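Local atomic coordinates of PpBBE-like 1 D396N (Physcomitrella patens subsp. patens, PDB entry 6EO5), a protein that probably oxidises cellobiose as a flavin-dependent oxidase of the berberine bridge enzyme-like family. Residues 116-121 / 209-214; 170-175 / 182-187; 222-227 / 266-271; 254-259 / 364-369. All blocks are in the same frame, centred on the assembly; numbering follows the deposited sequence.

Contact 1: 116-121 / 209-214; sequences VGAGFR and TQFTFR
Val116 lies against the edge of the Phe213 ring. Its CG2 methyl comes near the ring plane, 3.7 Å from CD2 of Phe213, and its CB lies at the same edge. With CG1 anti to the backbone N (chi1 -177°), CG2 lies beside that N and is the methyl that reaches the ring. In Phe213, CG is anti to the carbonyl carbon (chi1 -72°), and the ring turns its CD2-CE2 side to the valine. Phe211 projects from the same face of the sheet as Val116. Val116 O lies at its edge, near the ring plane, and Ala118 CB approaches obliquely, 4.4 Å from Phe211 CE2. The backbones pair in an antiparallel fashion. Val116 N binds Phe211 O at 2.8 Å, and Phe211 N returns the bond to Val116 O. Thr209 OG1 bonds to Gln174 O, and Thr209 and Gln210 form a classic beta bulge opposite Gln174. An alanine at Phe213 would remove the ring and is likely to leave CG2 of Val116 without its aromatic neighbour, as well as opening a gap beside Ile147 and Ala151 of helix 147-153. The chemistry is thus apolar packing of Val116 and Ala118 on two phenylalanines, with backbone bonds tying the strands. Ala118 N to Thr209 O, at 3.1 Å, ties the type I turn from Gly117 to Phe120 to strand 207-217, where Ala118 touches the FAD.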
loop_
_atom_site.group_PDB
_atom_site.type_symbol
_atom_site.label_atom_id
_atom_site.label_comp_id
_atom_site.label_asym_id
_atom_site.label_seq_id
_atom_site.Cartn_x
_atom_site.Cartn_y
_atom_site.Cartn_z
ATOM N N VAL A 116 -13.449 4.622 -10.176
ATOM C CA VAL A 116 -13.502 3.835 -8.946
ATOM C C VAL A 116 -13.756 4.778 -7.780
ATOM O O VAL A 116 -13.073 5.798 -7.643
ATOM C CB VAL A 116 -12.204 3.032 -8.729
ATOM C CG1 VAL A 116 -12.300 2.171 -7.496
ATOM C CG2 VAL A 116 -11.923 2.175 -9.938
ATOM N N GLY A 117 -14.746 4.447 -6.952
ATOM C CA GLY A 117 -15.003 5.230 -5.758
ATOM C C GLY A 117 -14.044 4.895 -4.629
ATOM O O GLY A 117 -13.561 3.773 -4.511
ATOM N N ALA A 118 -13.789 5.882 -3.765
ATOM C CA ALA A 118 -12.716 5.774 -2.782
ATOM C C ALA A 118 -12.995 4.740 -1.695
ATOM O O ALA A 118 -12.143 4.506 -0.829
ATOM C CB ALA A 118 -12.447 7.134 -2.145
ATOM N N GLY A 119 -14.162 4.097 -1.734
ATOM C CA GLY A 119 -14.509 3.084 -0.762
ATOM C C GLY A 119 -14.191 1.659 -1.155
ATOM O O GLY A 119 -14.389 0.747 -0.343
ATOM N N PHE A 120 -13.682 1.444 -2.364
ATOM C CA PHE A 120 -13.435 0.103 -2.876
ATOM C C PHE A 120 -12.299 -0.594 -2.127
ATOM O O PHE A 120 -11.324 0.036 -1.693
ATOM C CB PHE A 120 -13.092 0.168 -4.363
ATOM C CG PHE A 120 -14.170 -0.352 -5.257
ATOM C CD1 PHE A 120 -14.363 -1.721 -5.407
ATOM C CD2 PHE A 120 -14.984 0.522 -5.972
ATOM C CE1 PHE A 120 -15.362 -2.209 -6.251
ATOM C CE2 PHE A 120 -15.988 0.043 -6.816
ATOM C CZ PHE A 120 -16.175 -1.322 -6.948
ATOM N N ARG A 121 -12.439 -1.914 -1.983
ATOM C CA ARG A 121 -11.362 -2.802 -1.573
ATOM C C ARG A 121 -10.802 -3.497 -2.809
ATOM O O ARG A 121 -11.462 -3.580 -3.842
ATOM C CB ARG A 121 -11.840 -3.843 -0.555
ATOM C CG ARG A 121 -12.768 -3.330 0.537
ATOM C CD ARG A 121 -12.284 -2.052 1.137
ATOM N NE ARG A 121 -12.564 -1.958 2.569
ATOM C CZ ARG A 121 -13.459 -1.137 3.116
ATOM N NH1 ARG A 121 -14.186 -0.329 2.346
ATOM N NH2 ARG A 121 -13.627 -1.132 4.439
ATOM N N THR A 209 -12.863 11.441 -3.106
ATOM C CA THR A 209 -14.135 10.736 -3.222
ATOM C C THR A 209 -14.165 9.740 -4.369
ATOM O O THR A 209 -14.860 8.724 -4.266
ATOM C CB THR A 209 -15.289 11.727 -3.393
ATOM O OG1 THR A 209 -14.995 12.610 -4.483
ATOM C CG2 THR A 209 -15.493 12.525 -2.112
ATOM N N GLN A 210 -13.428 9.989 -5.452
ATOM C CA GLN A 210 -13.340 8.986 -6.499
ATOM C C GLN A 210 -12.023 9.109 -7.256
ATOM O O GLN A 210 -11.385 10.167 -7.282
ATOM C CB GLN A 210 -14.526 9.069 -7.464
ATOM C CG GLN A 210 -14.525 10.251 -8.409
ATOM C CD GLN A 210 -15.508 10.047 -9.547
ATOM O OE1 GLN A 210 -16.524 9.361 -9.389
ATOM N NE2 GLN A 210 -15.201 10.621 -10.708
ATOM N N PHE A 211 -11.629 7.992 -7.862
ATOM C CA PHE A 211 -10.460 7.884 -8.716
ATOM C C PHE A 211 -10.878 7.594 -10.154
ATOM O O PHE A 211 -11.900 6.948 -10.406
ATOM C CB PHE A 211 -9.545 6.747 -8.261
ATOM C CG PHE A 211 -8.856 6.988 -6.971
ATOM C CD1 PHE A 211 -7.619 7.611 -6.947
ATOM C CD2 PHE A 211 -9.415 6.559 -5.781
ATOM C CE1 PHE A 211 -6.960 7.830 -5.762
ATOM C CE2 PHE A 211 -8.759 6.772 -4.574
ATOM C CZ PHE A 211 -7.528 7.409 -4.567
ATOM N N THR A 212 -10.056 8.038 -11.099
ATOM C CA THR A 212 -10.124 7.565 -12.477
ATOM C C THR A 212 -8.784 6.938 -12.824
ATOM O O THR A 212 -7.757 7.629 -12.814
ATOM C CB THR A 212 -10.451 8.687 -13.461
ATOM O OG1 THR A 212 -11.712 9.266 -13.117
ATOM C CG2 THR A 212 -10.542 8.124 -14.858
ATOM N N PHE A 213 -8.803 5.641 -13.146
ATOM C CA PHE A 213 -7.605 4.843 -13.377
ATOM C C PHE A 213 -7.433 4.502 -14.848
ATOM O O PHE A 213 -8.407 4.214 -15.547
ATOM C CB PHE A 213 -7.642 3.538 -12.580
ATOM C CG PHE A 213 -7.438 3.720 -11.112
ATOM C CD1 PHE A 213 -6.184 4.055 -10.616
ATOM C CD2 PHE A 213 -8.489 3.554 -10.223
ATOM C CE1 PHE A 213 -5.975 4.219 -9.266
ATOM C CE2 PHE A 213 -8.291 3.716 -8.865
ATOM C CZ PHE A 213 -7.029 4.050 -8.383
ATOM N N ARG A 214 -6.185 4.547 -15.307
ATOM C CA ARG A 214 -5.793 3.831 -16.514
ATOM C C ARG A 214 -5.826 2.337 -16.217
ATOM O O ARG A 214 -5.324 1.899 -15.176
ATOM C CB ARG A 214 -4.393 4.262 -16.953
ATOM C CG ARG A 214 -3.822 3.469 -18.107
ATOM C CD ARG A 214 -4.502 3.876 -19.418
ATOM N NE ARG A 214 -4.253 5.286 -19.735
ATOM C CZ ARG A 214 -5.098 6.070 -20.402
ATOM N NH1 ARG A 214 -6.267 5.583 -20.806
ATOM N NH2 ARG A 214 -4.784 7.340 -20.647
#

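Contact 2: 170-175 / 182-187; sequences ILEVQL and VVTANA
Glu172 and Asn186 meet through different first torsions. In Glu172, CG is anti to the backbone N (chi1 -177°) and the chain runs on extended. In Asn186, CG sits between the backbone N and the carbonyl carbon (chi1 51°). The two side chains lie side by side and point the same way. They belong to a beta hairpin of the FAD-binding domain, made by strands 170-176 and 182-186. Asn186 ND2 bonds to Glu172 OE1 at 3.0 Å. The bond is bent, and it meets the anti side of the oxygen from out of the carboxylate plane. Asn186 OD1 accepts bonds from the backbone N of Gln188 and Lys189, so both ends of the amide have partners. On the same face, the CG2 methyl of Thr184 lies 3.6 Å from Glu172 CD. Thr184 OG1 lies alongside the stem of Gln174, 3.6 Å from its CG. The other face is apolar. Val173 CG2 packs on Ala185 CB at 3.9 Å, and Leu175 CD1 faces Val183 CG2 at 4.5 Å. Helix 191-200 covers this side with Ile197 and Leu193. Two hydrogen-bonded backbone pairs, Val173 with Ala185 and Leu175 with Val183, join the strands. Leu171 and Glu172 form a classic bulge opposite Thr212 of the next strand. At the turn end of the hairpin, Val183 N reaches Leu175 O at 2.8 Å.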
loop_
_atom_site.group_PDB
_atom_site.type_symbol
_atom_site.label_atom_id
_atom_site.label_comp_id
_atom_site.label_asym_id
_atom_site.label_seq_id
_atom_site.Cartn_x
_atom_site.Cartn_y
_atom_site.Cartn_z
ATOM N N ILE A 170 -3.243 6.648 -11.689
ATOM C CA ILE A 170 -4.225 7.674 -11.381
ATOM C C ILE A 170 -4.197 8.700 -12.506
ATOM O O ILE A 170 -3.186 9.377 -12.728
ATOM C CB ILE A 170 -3.937 8.321 -10.020
ATOM C CG1 ILE A 170 -4.081 7.297 -8.886
ATOM C CG2 ILE A 170 -4.833 9.529 -9.812
ATOM C CD1 ILE A 170 -3.700 7.834 -7.496
ATOM N N LEU A 171 -5.298 8.791 -13.250
ATOM C CA LEU A 171 -5.444 9.798 -14.290
ATOM C C LEU A 171 -6.114 11.059 -13.770
ATOM O O LEU A 171 -5.923 12.137 -14.356
ATOM C CB LEU A 171 -6.257 9.237 -15.464
ATOM C CG LEU A 171 -5.607 8.280 -16.463
ATOM C CD1 LEU A 171 -6.672 7.600 -17.269
ATOM C CD2 LEU A 171 -4.679 9.039 -17.390
ATOM N N GLU A 172 -6.865 10.944 -12.672
ATOM C CA GLU A 172 -7.629 12.044 -12.113
ATOM C C GLU A 172 -8.228 11.606 -10.783
ATOM O O GLU A 172 -8.586 10.440 -10.611
ATOM C CB GLU A 172 -8.735 12.479 -13.077
ATOM C CG GLU A 172 -9.548 13.665 -12.609
ATOM C CD GLU A 172 -10.839 13.846 -13.388
ATOM O OE1 GLU A 172 -10.784 14.395 -14.513
ATOM O OE2 GLU A 172 -11.910 13.432 -12.871
ATOM N N VAL A 173 -8.328 12.551 -9.844
ATOM C CA VAL A 173 -9.079 12.359 -8.608
ATOM C C VAL A 173 -10.072 13.500 -8.455
ATOM O O VAL A 173 -9.924 14.574 -9.045
ATOM C CB VAL A 173 -8.190 12.302 -7.339
ATOM C CG1 VAL A 173 -7.355 11.045 -7.312
ATOM C CG2 VAL A 173 -7.318 13.539 -7.243
ATOM N N GLN A 174 -11.083 13.257 -7.627
ATOM C CA GLN A 174 -11.938 14.306 -7.097
ATOM C C GLN A 174 -11.936 14.205 -5.584
ATOM O O GLN A 174 -12.069 13.104 -5.038
ATOM C CB GLN A 174 -13.357 14.187 -7.612
ATOM C CG GLN A 174 -13.409 14.219 -9.104
ATOM C CD GLN A 174 -14.815 14.207 -9.598
ATOM O OE1 GLN A 174 -15.762 14.284 -8.802
ATOM N NE2 GLN A 174 -14.978 14.113 -10.915
ATOM N N LEU A 175 -11.788 15.349 -4.915
ATOM C CA LEU A 175 -11.762 15.379 -3.462
ATOM C C LEU A 175 -12.538 16.584 -2.947
ATOM O O LEU A 175 -12.775 17.556 -3.665
ATOM C CB LEU A 175 -10.321 15.400 -2.915
ATOM C CG LEU A 175 -9.425 16.577 -3.295
ATOM C CD1 LEU A 175 -9.438 17.638 -2.199
ATOM C CD2 LEU A 175 -8.018 16.078 -3.561
ATOM N N VAL A 182 -15.660 20.982 -3.798
ATOM C CA VAL A 182 -15.282 19.793 -4.556
ATOM C C VAL A 182 -14.296 20.195 -5.641
ATOM O O VAL A 182 -14.562 21.105 -6.433
ATOM C CB VAL A 182 -16.509 19.106 -5.166
ATOM C CG1 VAL A 182 -16.120 17.728 -5.680
ATOM C CG2 VAL A 182 -17.614 19.014 -4.149
ATOM N N VAL A 183 -13.166 19.504 -5.693
ATOM C CA VAL A 183 -12.051 19.846 -6.563
ATOM C C VAL A 183 -11.782 18.676 -7.501
ATOM O O VAL A 183 -12.065 17.516 -7.178
ATOM C CB VAL A 183 -10.793 20.181 -5.728
ATOM C CG1 VAL A 183 -9.730 20.831 -6.577
ATOM C CG2 VAL A 183 -11.164 21.066 -4.546
ATOM N N THR A 184 -11.219 18.987 -8.666
ATOM C CA THR A 184 -10.785 17.971 -9.612
ATOM C C THR A 184 -9.317 18.197 -9.954
ATOM O O THR A 184 -8.900 19.330 -10.208
ATOM C CB THR A 184 -11.661 17.989 -10.871
ATOM O OG1 THR A 184 -12.941 17.429 -10.554
ATOM C CG2 THR A 184 -11.027 17.181 -11.990
ATOM N N ALA A 185 -8.537 17.121 -9.942
ATOM C CA ALA A 185 -7.105 17.186 -10.191
ATOM C C ALA A 185 -6.736 16.159 -11.246
ATOM O O ALA A 185 -7.084 14.981 -11.109
ATOM C CB ALA A 185 -6.310 16.931 -8.907
ATOM N N ASN A 186 -6.036 16.607 -12.287
ATOM C CA ASN A 186 -5.503 15.745 -13.338
ATOM C C ASN A 186 -4.359 16.488 -14.019
ATOM O O ASN A 186 -3.926 17.547 -13.555
ATOM C CB ASN A 186 -6.587 15.345 -14.344
ATOM C CG ASN A 186 -7.350 16.545 -14.879
ATOM O OD1 ASN A 186 -6.769 17.466 -15.472
ATOM N ND2 ASN A 186 -8.661 16.540 -14.672
ATOM N N ALA A 187 -3.882 15.944 -15.146
ATOM C CA ALA A 187 -2.752 16.560 -15.836
ATOM C C ALA A 187 -3.063 17.971 -16.338
ATOM O O ALA A 187 -2.133 18.725 -16.649
ATOM C CB ALA A 187 -2.296 15.671 -16.993
#

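Contact 3: 222-227 / 266-271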
loop_
_atom_site.group_PDB
_atom_site.type_symbol
_atom_site.label_atom_id
_atom_site.label_comp_id
_atom_site.label_asym_id
_atom_site.label_seq_id
_atom_site.Cartn_x
_atom_site.Cartn_y
_atom_site.Cartn_z
ATOM N N VAL A 222 -1.671 -15.987 -17.854
ATOM C CA VAL A 222 -0.504 -15.612 -17.072
ATOM C C VAL A 222 -0.014 -16.850 -16.331
ATOM O O VAL A 222 -0.668 -17.892 -16.319
ATOM C CB VAL A 222 -0.801 -14.461 -16.089
ATOM C CG1 VAL A 222 -1.401 -13.268 -16.842
ATOM C CG2 VAL A 222 -1.722 -14.938 -14.971
ATOM N N THR A 223 1.158 -16.725 -15.708
ATOM C CA THR A 223 1.815 -17.846 -15.051
ATOM C C THR A 223 2.287 -17.439 -13.660
ATOM O O THR A 223 2.993 -16.436 -13.493
ATOM C CB THR A 223 2.999 -18.355 -15.878
ATOM O OG1 THR A 223 2.540 -18.710 -17.184
ATOM C CG2 THR A 223 3.633 -19.569 -15.214
ATOM N N HIS A 224 1.902 -18.229 -12.672
ATOM C CA HIS A 224 2.264 -18.007 -11.286
ATOM C C HIS A 224 3.340 -19.013 -10.896
ATOM O O HIS A 224 3.214 -20.204 -11.189
ATOM C CB HIS A 224 1.025 -18.142 -10.395
ATOM C CG HIS A 224 1.333 -18.156 -8.934
ATOM N ND1 HIS A 224 1.344 -19.315 -8.188
ATOM C CD2 HIS A 224 1.659 -17.156 -8.082
ATOM C CE1 HIS A 224 1.658 -19.026 -6.937
ATOM N NE2 HIS A 224 1.854 -17.723 -6.847
ATOM N N PHE A 225 4.402 -18.542 -10.251
ATOM C CA PHE A 225 5.447 -19.437 -9.779
ATOM C C PHE A 225 5.802 -19.111 -8.337
ATOM O O PHE A 225 5.683 -17.965 -7.894
ATOM C CB PHE A 225 6.706 -19.371 -10.652
ATOM C CG PHE A 225 7.317 -17.998 -10.766
ATOM C CD1 PHE A 225 6.877 -17.110 -11.741
ATOM C CD2 PHE A 225 8.364 -17.612 -9.927
ATOM C CE1 PHE A 225 7.453 -15.856 -11.872
ATOM C CE2 PHE A 225 8.948 -16.352 -10.041
ATOM C CZ PHE A 225 8.493 -15.473 -11.018
ATOM N N LYS A 226 6.230 -20.139 -7.606
ATOM C CA LYS A 226 6.700 -19.959 -6.243
ATOM C C LYS A 226 7.668 -21.087 -5.921
ATOM O O LYS A 226 7.339 -22.266 -6.092
ATOM C CB LYS A 226 5.532 -19.925 -5.259
ATOM C CG LYS A 226 5.922 -19.709 -3.803
ATOM C CD LYS A 226 4.734 -19.186 -3.005
ATOM C CE LYS A 226 5.029 -19.142 -1.512
ATOM N NZ LYS A 226 3.952 -18.440 -0.761
ATOM N N TYR A 227 8.873 -20.718 -5.493
ATOM C CA TYR A 227 9.908 -21.668 -5.103
ATOM C C TYR A 227 10.210 -21.427 -3.634
ATOM O O TYR A 227 10.584 -20.314 -3.250
ATOM C CB TYR A 227 11.165 -21.510 -5.966
ATOM C CG TYR A 227 10.860 -21.470 -7.448
ATOM C CD1 TYR A 227 10.434 -22.612 -8.123
ATOM C CD2 TYR A 227 10.967 -20.290 -8.169
ATOM C CE1 TYR A 227 10.135 -22.579 -9.471
ATOM C CE2 TYR A 227 10.671 -20.250 -9.525
ATOM C CZ TYR A 227 10.256 -21.402 -10.170
ATOM O OH TYR A 227 9.964 -21.376 -11.515
ATOM N N TRP A 266 11.304 -17.912 0.251
ATOM C CA TRP A 266 10.747 -18.256 -1.052
ATOM C C TRP A 266 10.889 -17.096 -2.025
ATOM O O TRP A 266 11.104 -15.947 -1.635
ATOM C CB TRP A 266 9.275 -18.694 -0.953
ATOM C CG TRP A 266 8.240 -17.629 -0.607
ATOM C CD1 TRP A 266 7.900 -16.520 -1.346
ATOM C CD2 TRP A 266 7.361 -17.628 0.534
ATOM N NE1 TRP A 266 6.889 -15.822 -0.717
ATOM C CE2 TRP A 266 6.539 -16.486 0.432
ATOM C CE3 TRP A 266 7.188 -18.490 1.629
ATOM C CZ2 TRP A 266 5.574 -16.180 1.388
ATOM C CZ3 TRP A 266 6.222 -18.182 2.571
ATOM C CH2 TRP A 266 5.433 -17.040 2.445
ATOM N N LEU A 267 10.790 -17.430 -3.308
ATOM C CA LEU A 267 10.600 -16.457 -4.371
ATOM C C LEU A 267 9.225 -16.715 -4.956
ATOM O O LEU A 267 8.925 -17.845 -5.345
ATOM C CB LEU A 267 11.674 -16.576 -5.451
ATOM C CG LEU A 267 11.469 -15.671 -6.663
ATOM C CD1 LEU A 267 11.479 -14.209 -6.247
ATOM C CD2 LEU A 267 12.519 -15.935 -7.723
ATOM N N GLU A 268 8.381 -15.692 -4.983
ATOM C CA GLU A 268 7.056 -15.793 -5.574
ATOM C C GLU A 268 6.900 -14.738 -6.662
ATOM O O GLU A 268 7.389 -13.614 -6.517
ATOM C CB GLU A 268 5.961 -15.636 -4.519
ATOM C CG GLU A 268 4.576 -15.848 -5.096
ATOM C CD GLU A 268 3.463 -15.723 -4.077
ATOM O OE1 GLU A 268 3.748 -15.275 -2.939
ATOM O OE2 GLU A 268 2.304 -16.075 -4.430
ATOM N N GLY A 269 6.224 -15.094 -7.757
ATOM C CA GLY A 269 6.123 -14.147 -8.852
ATOM C C GLY A 269 5.021 -14.462 -9.839
ATOM O O GLY A 269 4.457 -15.556 -9.868
ATOM N N THR A 270 4.732 -13.464 -10.667
ATOM C CA THR A 270 3.737 -13.563 -11.719
ATOM C C THR A 270 4.374 -13.175 -13.043
ATOM O O THR A 270 5.018 -12.122 -13.142
ATOM C CB THR A 270 2.534 -12.666 -11.419
ATOM O OG1 THR A 270 1.915 -13.098 -10.196
ATOM C CG2 THR A 270 1.525 -12.721 -12.573
ATOM N N TYR A 271 4.192 -14.031 -14.052
ATOM C CA TYR A 271 4.723 -13.832 -15.399
ATOM C C TYR A 271 3.563 -13.584 -16.353
ATOM O O TYR A 271 2.652 -14.417 -16.464
ATOM C CB TYR A 271 5.541 -15.043 -15.842
ATOM C CG TYR A 271 5.923 -15.040 -17.297
ATOM C CD1 TYR A 271 6.450 -13.903 -17.896
ATOM C CD2 TYR A 271 5.776 -16.188 -18.077
ATOM C CE1 TYR A 271 6.804 -13.897 -19.241
ATOM C CE2 TYR A 271 6.130 -16.200 -19.428
ATOM C CZ TYR A 271 6.646 -15.054 -20.002
ATOM O OH TYR A 271 6.998 -15.066 -21.334
#
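Lys226 crosses Glu268 on its way to the indole of Trp266. Its side chain is extended throughout, with CG anti to the backbone N (chi1 -179°). CB lies 4.0 Å from Leu267 O. CG stays near that oxygen and Glu268 CB. CD passes the carboxylate, 3.8 Å from Glu268 CD. CE lies over the five-membered ring of Trp266, a CH-pi contact. NZ goes on to the six-membered ring, 3.5 Å from its centroid and over its face, a cation-pi contact. The salt bridge from NZ to Glu268 OE1 is long, at 3.8 Å. The other carboxylate oxygen, OE2, accepts a nearly straight bond from His224 NE2 at 3.0 Å. It uses its anti lone pair and lies in the imidazole plane, which helps to set the turn of the ring. Glu268 thus sits between Lys226 and His224. On the opposite face of the sheet, the Phe225 ring folds over Gly269, whose CA lies 3.8 Å from the ring centroid. The strands are antiparallel, with hydrogen-bonded pairs Thr223-Tyr271, Phe225-Gly269 and Tyr227-Leu267. They belong to the seven-stranded antiparallel sheet, which, as in related berberine bridge enzyme-like oxidases, is probably part of the substrate-binding domain.

Contact 4: 254-259 / 364-369; sequences SAAFYM and IYNLYG
The Tyr365 ring turns an edge to strand 253-259. Phe257 O lies in its plane, 3.3 Å from Tyr365 CD1, and Met259 CB approaches near the same plane. CD1 in turn comes to the edge of the Phe257 ring, 4.1 Å from Phe257 CD2. The Tyr258 ring is met obliquely by Ile364, with Ile364 CG1 3.8 Å from Tyr258 CD2, and it also stacks with Trp266. In Phe257, CG is anti to the backbone N (chi1 -167°). In Tyr365 it is anti to the carbonyl carbon (chi1 -52°). The two side chains then run side by side from one face of the sheet. On the other face, the Ala256 methyl lies 3.6 Å from Asn366 OD1, and the Asn366 side chain is about 5 Å from the FAD. The strands run antiparallel, with Phe257 and Tyr365 as a hydrogen-bonded pair. Phe257 N binds Tyr365 O at 3.0 Å, and Tyr365 N binds Phe257 O at 2.8 Å. Leu367 N adds a bond to Ala255 O. Without the Tyr365 ring, as with an alanine here, Phe257 and Met259 would probably face a gap towards helix 235-246. That helix packs on this face, where Phe239 and Phe242 meet the rings of Tyr365 and Phe257. Strand 264-271 flanks strand 253-259, and strand 391-398 flanks strand 361-367, so the pair lies inside the sheet.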
loop_
_atom_site.group_PDB
_atom_site.type_symbol
_atom_site.label_atom_id
_atom_site.label_comp_id
_atom_site.label_asym_id
_atom_site.label_seq_id
_atom_site.Cartn_x
_atom_site.Cartn_y
_atom_site.Cartn_z
ATOM N N SER A 254 6.877 -9.809 -12.280
ATOM C CA SER A 254 6.951 -9.108 -11.006
ATOM C C SER A 254 7.107 -10.163 -9.922
ATOM O O SER A 254 6.315 -11.107 -9.860
ATOM C CB SER A 254 5.702 -8.264 -10.738
ATOM O OG SER A 254 5.628 -7.137 -11.591
ATOM N N ALA A 255 8.123 -10.020 -9.079
ATOM C CA ALA A 255 8.417 -11.046 -8.095
ATOM C C ALA A 255 8.724 -10.395 -6.763
ATOM O O ALA A 255 9.071 -9.215 -6.685
ATOM C CB ALA A 255 9.597 -11.937 -8.515
ATOM N N ALA A 256 8.593 -11.192 -5.712
ATOM C CA ALA A 256 8.908 -10.783 -4.356
ATOM C C ALA A 256 9.596 -11.945 -3.669
ATOM O O ALA A 256 9.241 -13.104 -3.897
ATOM C CB ALA A 256 7.657 -10.373 -3.571
ATOM N N PHE A 257 10.585 -11.637 -2.846
ATOM C CA PHE A 257 11.266 -12.639 -2.045
ATOM C C PHE A 257 10.789 -12.559 -0.590
ATOM O O PHE A 257 10.466 -11.481 -0.078
ATOM C CB PHE A 257 12.781 -12.440 -2.146
ATOM C CG PHE A 257 13.589 -13.587 -1.623
ATOM C CD1 PHE A 257 13.997 -14.607 -2.473
ATOM C CD2 PHE A 257 13.972 -13.636 -0.281
ATOM C CE1 PHE A 257 14.759 -15.666 -1.995
ATOM C CE2 PHE A 257 14.738 -14.688 0.198
ATOM C CZ PHE A 257 15.132 -15.703 -0.661
ATOM N N TYR A 258 10.742 -13.717 0.072
ATOM C CA TYR A 258 10.271 -13.814 1.445
ATOM C C TYR A 258 11.277 -14.597 2.281
ATOM O O TYR A 258 12.021 -15.435 1.772
ATOM C CB TYR A 258 8.878 -14.472 1.510
ATOM C CG TYR A 258 8.380 -14.789 2.906
ATOM C CD1 TYR A 258 8.809 -15.942 3.579
ATOM C CD2 TYR A 258 7.459 -13.968 3.545
ATOM C CE1 TYR A 258 8.370 -16.243 4.857
ATOM C CE2 TYR A 258 7.003 -14.267 4.836
ATOM C CZ TYR A 258 7.464 -15.408 5.478
ATOM O OH TYR A 258 7.030 -15.728 6.745
ATOM N N MET A 259 11.274 -14.326 3.580
ATOM C CA MET A 259 12.267 -14.848 4.505
ATOM C C MET A 259 11.741 -14.592 5.911
ATOM O O MET A 259 11.116 -13.559 6.145
ATOM C CB MET A 259 13.605 -14.139 4.261
ATOM C CG MET A 259 14.752 -14.518 5.134
ATOM S SD MET A 259 16.194 -13.487 4.761
ATOM C CE MET A 259 16.440 -13.844 3.032
ATOM N N ILE A 364 9.789 -9.208 3.439
ATOM C CA ILE A 364 9.329 -9.359 2.061
ATOM C C ILE A 364 10.021 -8.306 1.201
ATOM O O ILE A 364 10.069 -7.131 1.575
ATOM C CB ILE A 364 7.795 -9.221 1.967
ATOM C CG1 ILE A 364 7.104 -10.259 2.845
ATOM C CG2 ILE A 364 7.283 -9.300 0.512
ATOM C CD1 ILE A 364 5.607 -10.123 2.831
ATOM N N TYR A 365 10.521 -8.720 0.030
ATOM C CA TYR A 365 11.357 -7.878 -0.828
ATOM C C TYR A 365 10.677 -7.744 -2.184
ATOM O O TYR A 365 10.716 -8.681 -2.988
ATOM C CB TYR A 365 12.755 -8.479 -0.984
ATOM C CG TYR A 365 13.458 -8.814 0.322
ATOM C CD1 TYR A 365 13.071 -9.911 1.086
ATOM C CD2 TYR A 365 14.527 -8.050 0.780
ATOM C CE1 TYR A 365 13.720 -10.224 2.278
ATOM C CE2 TYR A 365 15.184 -8.363 1.969
ATOM C CZ TYR A 365 14.774 -9.450 2.714
ATOM O OH TYR A 365 15.420 -9.777 3.891
ATOM N N ASN A 366 10.053 -6.595 -2.445
ATOM C CA ASN A 366 9.380 -6.355 -3.722
ATOM C C ASN A 366 10.389 -5.877 -4.753
ATOM O O ASN A 366 11.090 -4.891 -4.518
ATOM C CB ASN A 366 8.277 -5.315 -3.574
ATOM C CG ASN A 366 7.139 -5.799 -2.732
ATOM O OD1 ASN A 366 6.981 -6.997 -2.522
ATOM N ND2 ASN A 366 6.323 -4.866 -2.244
ATOM N N LEU A 367 10.445 -6.544 -5.901
ATOM C CA LEU A 367 11.446 -6.211 -6.904
ATOM C C LEU A 367 10.997 -5.004 -7.723
ATOM O O LEU A 367 9.865 -4.967 -8.216
ATOM C CB LEU A 367 11.696 -7.412 -7.813
ATOM C CG LEU A 367 12.704 -7.170 -8.930
ATOM C CD1 LEU A 367 14.104 -7.142 -8.337
ATOM C CD2 LEU A 367 12.575 -8.228 -10.023
ATOM N N TYR A 368 11.884 -4.003 -7.845
ATOM C CA TYR A 368 11.656 -2.855 -8.710
ATOM C C TYR A 368 12.566 -3.047 -9.936
ATOM O O TYR A 368 12.241 -3.841 -10.828
ATOM C CB TYR A 368 11.900 -1.531 -7.989
ATOM C CG TYR A 368 10.835 -1.117 -6.983
ATOM C CD1 TYR A 368 10.516 -1.927 -5.892
ATOM C CD2 TYR A 368 10.168 0.097 -7.115
ATOM C CE1 TYR A 368 9.548 -1.547 -4.971
ATOM C CE2 TYR A 368 9.198 0.483 -6.200
ATOM C CZ TYR A 368 8.897 -0.342 -5.130
ATOM O OH TYR A 368 7.949 0.046 -4.208
ATOM N N GLY A 369 13.681 -2.322 -10.012
ATOM C CA GLY A 369 14.677 -2.582 -11.034
ATOM C C GLY A 369 14.540 -1.697 -12.261
ATOM O O GLY A 369 13.490 -1.121 -12.549
#

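In the fold
The contacts fall into two pairs. Contacts 1 and 2 share the sheet that holds strands 170-176 and 207-217, which are neighbours, and their centres are 11 Å apart. Contact 2 is nested inside the loop closed by contact 1. Contacts 3 and 4 share the seven-stranded antiparallel sheet, where strands 264-271 and 253-259 are neighbours. Their centres are also 11 Å apart, and their segments alternate along the chain. Contact 1 closes before either opens. The pairs do not touch: the centres of contacts 1 and 4 are 26 Å apart, on opposite sides of the chain's centre. FAD lies near both pairs, touching Ala118 and about 5 Å from the Asn366 side chain, consistent with a cofactor held between two parts of the fold.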